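Local coordinates for iron transport multicopper oxidase FET3 (Saccharomyces cerevisiae, PDB 1ZPU), which oxidises ferrous to ferric iron with four bound coppers, reducing dioxygen to water, for high-affinity iron uptake through the permease FTR1, at residues 37-40 with 41-44; 453-456 with 457-461. All coordinates share one frame; numbering follows the deposited sequence.

Contact 1 (37-40 with 41-44); sequences TVNK and GDRV. With NAG (2-acetamido-2-deoxy-beta-D-glucopyranose), chain K.
Asp42 folds its carboxylate back over the start of Asn39, and OD2 accepts the backbone N-H of that residue: Asp42 OD2 lies 3.1 Å from Asn39 N, with an angle of 160° at the hydrogen. The N-H arrives from above the carboxylate plane, 61° out of it, instead of within it. The first torsion explains the reach, since Asp42 CG sits anti to its own carbonyl carbon and beside its backbone N (chi1 -79°), which turns the acid toward the preceding strand. The same oxygen also rests against the Asn39 methylene, with OD2 3.5 Å from Asn39 CB. Between the backbones, Asp42 N returns a bond of 2.9 Å to Asn39 O. This pair closes a type II beta turn from Asn39 to Asp42, with Lys40 and Gly41 at its corners; Gly41 takes the positive phi that the third position of such a turn requires. The turn joins strand 36-39 to strand 43-49, which belong to different sheets of the first plastocyanin-like domain, so it is a link between sheets and not a hairpin within one. On the strand side of the turn, Val38 CG1 meets Val44 CG2 at 3.9 Å, the two side chains crossing at about a right angle. The acid has further partners at the chain's beginning: OD2 is bonded to His3 NE2 and OD1 to Glu1 N. The CB of Arg43 leaves the backbone away from residues 37-40, and C5 of an N-acetylglucosamine of an attached glycan lies over one face of its guanidinium, toward the rim, while NH1 is hydrogen-bonded to Asn92 OD1.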
ATOM      1  N   THR A  37      -1.355   5.386  17.923  1.00 69.47           N
ATOM      2  CA  THR A  37      -2.109   6.627  17.826  1.00 69.41           C
ATOM      3  C   THR A  37      -1.252   7.763  18.376  1.00 69.29           C
ATOM      4  O   THR A  37      -0.839   7.733  19.538  1.00 69.27           O
ATOM      5  CB  THR A  37      -3.470   6.513  18.549  1.00 69.57           C
ATOM      6  OG1 THR A  37      -4.191   5.393  18.023  1.00 69.74           O
ATOM      7  CG2 THR A  37      -4.308   7.755  18.342  1.00 69.46           C
ATOM      8  N   VAL A  38      -0.958   8.743  17.525  1.00 69.03           N
ATOM      9  CA  VAL A  38      -0.152   9.895  17.940  1.00 69.07           C
ATOM     10  C   VAL A  38      -0.832  11.215  17.556  1.00 69.35           C
ATOM     11  O   VAL A  38      -1.843  11.214  16.837  1.00 69.64           O
ATOM     12  CB  VAL A  38       1.293   9.842  17.371  1.00 68.80           C
ATOM     13  CG1 VAL A  38       1.966   8.542  17.755  1.00 68.18           C
ATOM     14  CG2 VAL A  38       1.288  10.004  15.861  1.00 69.20           C
ATOM     15  N   ASN A  39      -0.280  12.325  18.046  1.00 69.28           N
ATOM     16  CA  ASN A  39      -0.739  13.651  17.678  1.00 69.48           C
ATOM     17  C   ASN A  39       0.150  14.283  16.615  1.00 69.56           C
ATOM     18  O   ASN A  39       1.339  13.970  16.527  1.00 69.60           O
ATOM     19  CB  ASN A  39      -0.761  14.549  18.907  1.00 69.78           C
ATOM     20  CG  ASN A  39      -2.051  14.436  19.687  1.00 71.15           C
ATOM     21  OD1 ASN A  39      -3.109  14.886  19.239  1.00 72.74           O
ATOM     22  ND2 ASN A  39      -1.971  13.844  20.872  1.00 72.30           N
ATOM     23  N   LYS A  40      -0.429  15.178  15.818  1.00 69.60           N
ATOM     24  CA  LYS A  40       0.319  15.939  14.828  1.00 69.63           C
ATOM     25  C   LYS A  40       1.631  16.427  15.439  1.00 69.47           C
ATOM     26  O   LYS A  40       1.648  17.022  16.520  1.00 69.44           O
ATOM     27  CB  LYS A  40      -0.524  17.125  14.341  1.00 70.24           C
ATOM     28  CG  LYS A  40       0.084  17.953  13.197  1.00 71.03           C
ATOM     29  CD  LYS A  40       0.037  17.187  11.864  1.00 72.39           C
ATOM     30  CE  LYS A  40       0.250  18.104  10.644  1.00 72.82           C
ATOM     31  NZ  LYS A  40      -0.615  19.337  10.618  1.00 73.72           N
ATOM     32  N   GLY A  41       2.732  16.150  14.751  1.00 69.35           N
ATOM     33  CA  GLY A  41       4.040  16.628  15.177  1.00 69.20           C
ATOM     34  C   GLY A  41       4.724  15.834  16.279  1.00 69.20           C
ATOM     35  O   GLY A  41       5.773  16.245  16.762  1.00 69.23           O
ATOM     36  N   ASP A  42       4.147  14.705  16.687  1.00 69.20           N
ATOM     37  CA  ASP A  42       4.812  13.816  17.645  1.00 69.09           C
ATOM     38  C   ASP A  42       5.989  13.056  17.023  1.00 68.97           C
ATOM     39  O   ASP A  42       6.084  12.921  15.798  1.00 69.00           O
ATOM     40  CB  ASP A  42       3.816  12.836  18.278  1.00 69.12           C
ATOM     41  CG  ASP A  42       2.991  13.468  19.392  1.00 69.61           C
ATOM     42  OD1 ASP A  42       3.239  14.644  19.736  1.00 70.22           O
ATOM     43  OD2 ASP A  42       2.098  12.781  19.939  1.00 69.95           O
ATOM     44  N   ARG A  43       6.890  12.587  17.878  1.00 68.82           N
ATOM     45  CA  ARG A  43       7.999  11.750  17.451  1.00 68.73           C
ATOM     46  C   ARG A  43       7.671  10.287  17.741  1.00 68.70           C
ATOM     47  O   ARG A  43       7.204   9.951  18.820  1.00 68.62           O
ATOM     48  CB  ARG A  43       9.298  12.163  18.150  1.00 68.49           C
ATOM     49  CG  ARG A  43      10.513  11.356  17.712  1.00 68.44           C
ATOM     50  CD  ARG A  43      11.824  11.909  18.259  1.00 68.45           C
ATOM     51  NE  ARG A  43      12.152  13.229  17.722  1.00 68.06           N
ATOM     52  CZ  ARG A  43      12.672  13.454  16.518  1.00 67.74           C
ATOM     53  NH1 ARG A  43      12.932  12.445  15.700  1.00 67.78           N
ATOM     54  NH2 ARG A  43      12.935  14.696  16.134  1.00 67.57           N
ATOM     55  N   VAL A  44       7.911   9.426  16.761  1.00 68.76           N
ATOM     56  CA  VAL A  44       7.724   7.986  16.933  1.00 68.70           C
ATOM     57  C   VAL A  44       9.068   7.292  16.808  1.00 68.77           C
ATOM     58  O   VAL A  44       9.763   7.447  15.801  1.00 68.97           O
ATOM     59  CB  VAL A  44       6.713   7.377  15.901  1.00 68.71           C
ATOM     60  CG1 VAL A  44       6.526   5.889  16.140  1.00 68.55           C
ATOM     61  CG2 VAL A  44       5.358   8.077  15.965  1.00 68.48           C
TER
HETATM   62  C1  NAG K   1      15.837  10.108  17.319  1.00 68.79           C
HETATM   63  C2  NAG K   1      17.230  10.061  17.955  1.00 68.67           C
HETATM   64  C3  NAG K   1      17.491  11.375  18.676  1.00 70.09           C
HETATM   65  C4  NAG K   1      17.349  12.523  17.687  1.00 70.85           C
HETATM   66  C5  NAG K   1      16.119  12.410  16.779  1.00 70.41           C
HETATM   67  C6  NAG K   1      16.263  13.339  15.572  1.00 70.57           C
HETATM   68  C7  NAG K   1      17.096   8.506  19.942  1.00 66.05           C
HETATM   69  C8  NAG K   1      17.449   9.324  21.163  1.00 67.15           C
HETATM   70  N2  NAG K   1      17.563   8.880  18.754  1.00 66.63           N
HETATM   71  O3  NAG K   1      18.814  11.386  19.183  1.00 71.15           O
HETATM   72  O4  NAG K   1      17.319  13.735  18.409  1.00 72.52           O
HETATM   73  O5  NAG K   1      15.909  11.087  16.300  1.00 69.54           O
HETATM   74  O6  NAG K   1      17.606  13.358  15.128  1.00 70.35           O
HETATM   75  O7  NAG K   1      16.421   7.490  20.058  1.00 64.95           O

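Contact 2 (453-456 with 457-461); sequences ADNP and GVWFF. With NAG (2-acetamido-2-deoxy-beta-D-glucopyranose), chain B.
An indole N-H turned back onto the main chain four residues earlier is the unusual feature here: Trp459 NE1 donates to Asn455 O at 3.0 Å. The acceptor lies in the ring plane, only 3° out of it, and the donor stands almost straight ahead of the carbonyl. Trp459 CG stands beside its backbone N and anti to the carbonyl carbon (chi1 -49°), a setting that swings the indole back along the chain toward the loop. Gly457 CA lies over one face of the ring, 3.5 Å above its plane and toward the rim. The Asn455 amide approaches obliquely from the other side of the ring plane, ND2 3.5 Å from Trp459 CZ2, its own plane turned 46° from that of the ring. That amide nitrogen is bonded to Gly398 O and Phe65 O, and the acetyl methyl C8 of an N-acetylglucosamine of the protein's own glycosylation approaches Asn455 ND2 to 3.4 Å. The sugar itself is held to Asp454 by weak bonds to O and OD1. In this cupredoxin domain the loop leads from strand 446-452 into strand 457-463, whose far end carries the copper ligands His462 and Cys463. The in-plane bond satisfies the buried indole N-H and would limit rotation of the ring, consistent with a fixed orientation for Trp459, whose side chain is about 4 Å from that of His397, a type 3 copper ligand.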
ATOM      1  N   ALA A 453       7.493  17.614  -7.028  1.00 68.81           N
ATOM      2  CA  ALA A 453       8.669  17.061  -6.367  1.00 68.84           C
ATOM      3  C   ALA A 453       9.195  18.050  -5.326  1.00 68.99           C
ATOM      4  O   ALA A 453      10.166  18.776  -5.555  1.00 68.97           O
ATOM      5  CB  ALA A 453       9.737  16.699  -7.380  1.00 68.84           C
ATOM      6  N   ASP A 454       8.524  18.084  -4.182  1.00 69.07           N
ATOM      7  CA  ASP A 454       8.876  19.003  -3.113  1.00 69.08           C
ATOM      8  C   ASP A 454       9.278  18.236  -1.862  1.00 69.08           C
ATOM      9  O   ASP A 454       9.282  18.777  -0.760  1.00 69.25           O
ATOM     10  CB  ASP A 454       7.710  19.958  -2.826  1.00 69.16           C
ATOM     11  CG  ASP A 454       6.409  19.230  -2.441  1.00 69.48           C
ATOM     12  OD1 ASP A 454       5.473  19.924  -1.996  1.00 70.15           O
ATOM     13  OD2 ASP A 454       6.304  17.989  -2.577  1.00 69.39           O
ATOM     14  N   ASN A 455       9.608  16.966  -2.036  1.00 69.01           N
ATOM     15  CA  ASN A 455       9.938  16.113  -0.907  1.00 69.00           C
ATOM     16  C   ASN A 455      11.165  15.261  -1.196  1.00 69.03           C
ATOM     17  O   ASN A 455      11.036  14.067  -1.483  1.00 68.91           O
ATOM     18  CB  ASN A 455       8.743  15.230  -0.537  1.00 68.85           C
ATOM     19  CG  ASN A 455       8.918  14.545   0.800  1.00 68.90           C
ATOM     20  OD1 ASN A 455       9.871  14.806   1.525  1.00 70.55           O
ATOM     21  ND2 ASN A 455       7.991  13.665   1.137  1.00 69.08           N
ATOM     22  N   PRO A 456      12.364  15.872  -1.122  1.00 69.08           N
ATOM     23  CA  PRO A 456      13.601  15.134  -1.394  1.00 69.15           C
ATOM     24  C   PRO A 456      13.587  13.758  -0.729  1.00 69.14           C
ATOM     25  O   PRO A 456      13.319  13.652   0.470  1.00 69.24           O
ATOM     26  CB  PRO A 456      14.686  16.041  -0.796  1.00 69.16           C
ATOM     27  CG  PRO A 456      14.130  17.420  -0.953  1.00 68.87           C
ATOM     28  CD  PRO A 456      12.631  17.288  -0.798  1.00 69.06           C
ATOM     29  N   GLY A 457      13.832  12.719  -1.522  1.00 69.13           N
ATOM     30  CA  GLY A 457      13.834  11.350  -1.015  1.00 69.16           C
ATOM     31  C   GLY A 457      13.919  10.302  -2.104  1.00 69.25           C
ATOM     32  O   GLY A 457      14.076  10.624  -3.282  1.00 69.61           O
ATOM     33  N   VAL A 458      13.822   9.042  -1.702  1.00 69.15           N
ATOM     34  CA  VAL A 458      13.861   7.926  -2.629  1.00 68.90           C
ATOM     35  C   VAL A 458      12.541   7.227  -2.435  1.00 68.92           C
ATOM     36  O   VAL A 458      12.282   6.713  -1.355  1.00 69.30           O
ATOM     37  CB  VAL A 458      15.045   6.972  -2.332  1.00 68.65           C
ATOM     38  CG1 VAL A 458      15.008   5.778  -3.238  1.00 68.32           C
ATOM     39  CG2 VAL A 458      16.371   7.692  -2.491  1.00 68.69           C
ATOM     40  N   TRP A 459      11.705   7.226  -3.471  1.00 68.82           N
ATOM     41  CA  TRP A 459      10.319   6.790  -3.332  1.00 68.94           C
ATOM     42  C   TRP A 459       9.914   5.661  -4.282  1.00 69.02           C
ATOM     43  O   TRP A 459      10.093   5.771  -5.490  1.00 69.27           O
ATOM     44  CB  TRP A 459       9.366   7.971  -3.513  1.00 68.67           C
ATOM     45  CG  TRP A 459       9.686   9.203  -2.713  1.00 68.86           C
ATOM     46  CD1 TRP A 459       9.958  10.438  -3.211  1.00 69.18           C
ATOM     47  CD2 TRP A 459       9.763   9.328  -1.286  1.00 68.72           C
ATOM     48  NE1 TRP A 459      10.197  11.319  -2.196  1.00 68.77           N
ATOM     49  CE2 TRP A 459      10.080  10.666  -1.002  1.00 68.67           C
ATOM     50  CE3 TRP A 459       9.605   8.435  -0.221  1.00 69.32           C
ATOM     51  CZ2 TRP A 459      10.237  11.139   0.300  1.00 69.33           C
ATOM     52  CZ3 TRP A 459       9.753   8.909   1.075  1.00 68.71           C
ATOM     53  CH2 TRP A 459      10.064  10.243   1.322  1.00 69.07           C
ATOM     54  N   PHE A 460       9.337   4.600  -3.718  1.00 68.97           N
ATOM     55  CA  PHE A 460       8.900   3.432  -4.468  1.00 68.89           C
ATOM     56  C   PHE A 460       7.540   3.712  -5.096  1.00 68.82           C
ATOM     57  O   PHE A 460       6.629   4.206  -4.431  1.00 68.81           O
ATOM     58  CB  PHE A 460       8.828   2.212  -3.530  1.00 68.79           C
ATOM     59  CG  PHE A 460       9.178   0.891  -4.176  1.00 68.58           C
ATOM     60  CD1 PHE A 460       9.622   0.816  -5.494  1.00 68.79           C
ATOM     61  CD2 PHE A 460       9.096  -0.289  -3.439  1.00 68.72           C
ATOM     62  CE1 PHE A 460       9.953  -0.428  -6.073  1.00 68.77           C
ATOM     63  CE2 PHE A 460       9.441  -1.541  -4.009  1.00 68.52           C
ATOM     64  CZ  PHE A 460       9.860  -1.604  -5.322  1.00 68.04           C
ATOM     65  N   PHE A 461       7.416   3.424  -6.386  1.00 68.72           N
ATOM     66  CA  PHE A 461       6.112   3.440  -7.042  1.00 68.89           C
ATOM     67  C   PHE A 461       5.791   2.047  -7.568  1.00 69.07           C
ATOM     68  O   PHE A 461       6.456   1.567  -8.490  1.00 69.31           O
ATOM     69  CB  PHE A 461       6.056   4.461  -8.175  1.00 68.49           C
ATOM     70  CG  PHE A 461       4.742   4.484  -8.886  1.00 68.29           C
ATOM     71  CD1 PHE A 461       3.644   5.114  -8.317  1.00 67.56           C
ATOM     72  CD2 PHE A 461       4.594   3.850 -10.118  1.00 68.33           C
ATOM     73  CE1 PHE A 461       2.424   5.130  -8.970  1.00 67.42           C
ATOM     74  CE2 PHE A 461       3.366   3.852 -10.777  1.00 67.81           C
ATOM     75  CZ  PHE A 461       2.280   4.500 -10.196  1.00 67.77           C
TER
HETATM   76  C1  NAG B2008       8.553  18.789   2.820  1.00 69.68           C
HETATM   77  C2  NAG B2008       7.162  19.047   2.239  1.00 69.54           C
HETATM   78  C3  NAG B2008       7.073  20.395   1.528  1.00 69.71           C
HETATM   79  C4  NAG B2008       7.607  21.519   2.424  1.00 70.06           C
HETATM   80  C5  NAG B2008       8.967  21.111   3.022  1.00 69.96           C
HETATM   81  C6  NAG B2008       9.505  22.154   3.992  1.00 69.97           C
HETATM   82  C7  NAG B2008       5.722  17.159   1.682  1.00 70.00           C
HETATM   83  C8  NAG B2008       5.504  15.982   0.777  1.00 68.91           C
HETATM   84  N2  NAG B2008       6.740  17.973   1.356  1.00 69.95           N
HETATM   85  O3  NAG B2008       5.721  20.635   1.217  1.00 69.48           O
HETATM   86  O4  NAG B2008       7.656  22.763   1.732  1.00 69.56           O
HETATM   87  O5  NAG B2008       8.862  19.861   3.697  1.00 69.83           O
HETATM   88  O6  NAG B2008       8.613  22.275   5.078  1.00 70.75           O
HETATM   89  O7  NAG B2008       4.981  17.329   2.663  1.00 69.32           O

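Contact 1 comes first along the chain, in the first plastocyanin-like domain, and contact 2 follows in the third. Their centres are about 22 Å apart and their nearest atoms about 13 Å, so they do not touch. Contact 1 is a beta turn and contact 2 a loop with the first residues of a strand; both connect strands, but they share no sheet: residues 37-44 step from the sheet containing strand 36-39 to the one containing strand 43-49, and residues 453-461 lead from strand 446-452 to strand 457-463, again in different sheets. Domains 1 and 3 together supply the histidines of the trinuclear copper cluster; contact 2 lies close to it, whereas contact 1 is remote from the copper sites.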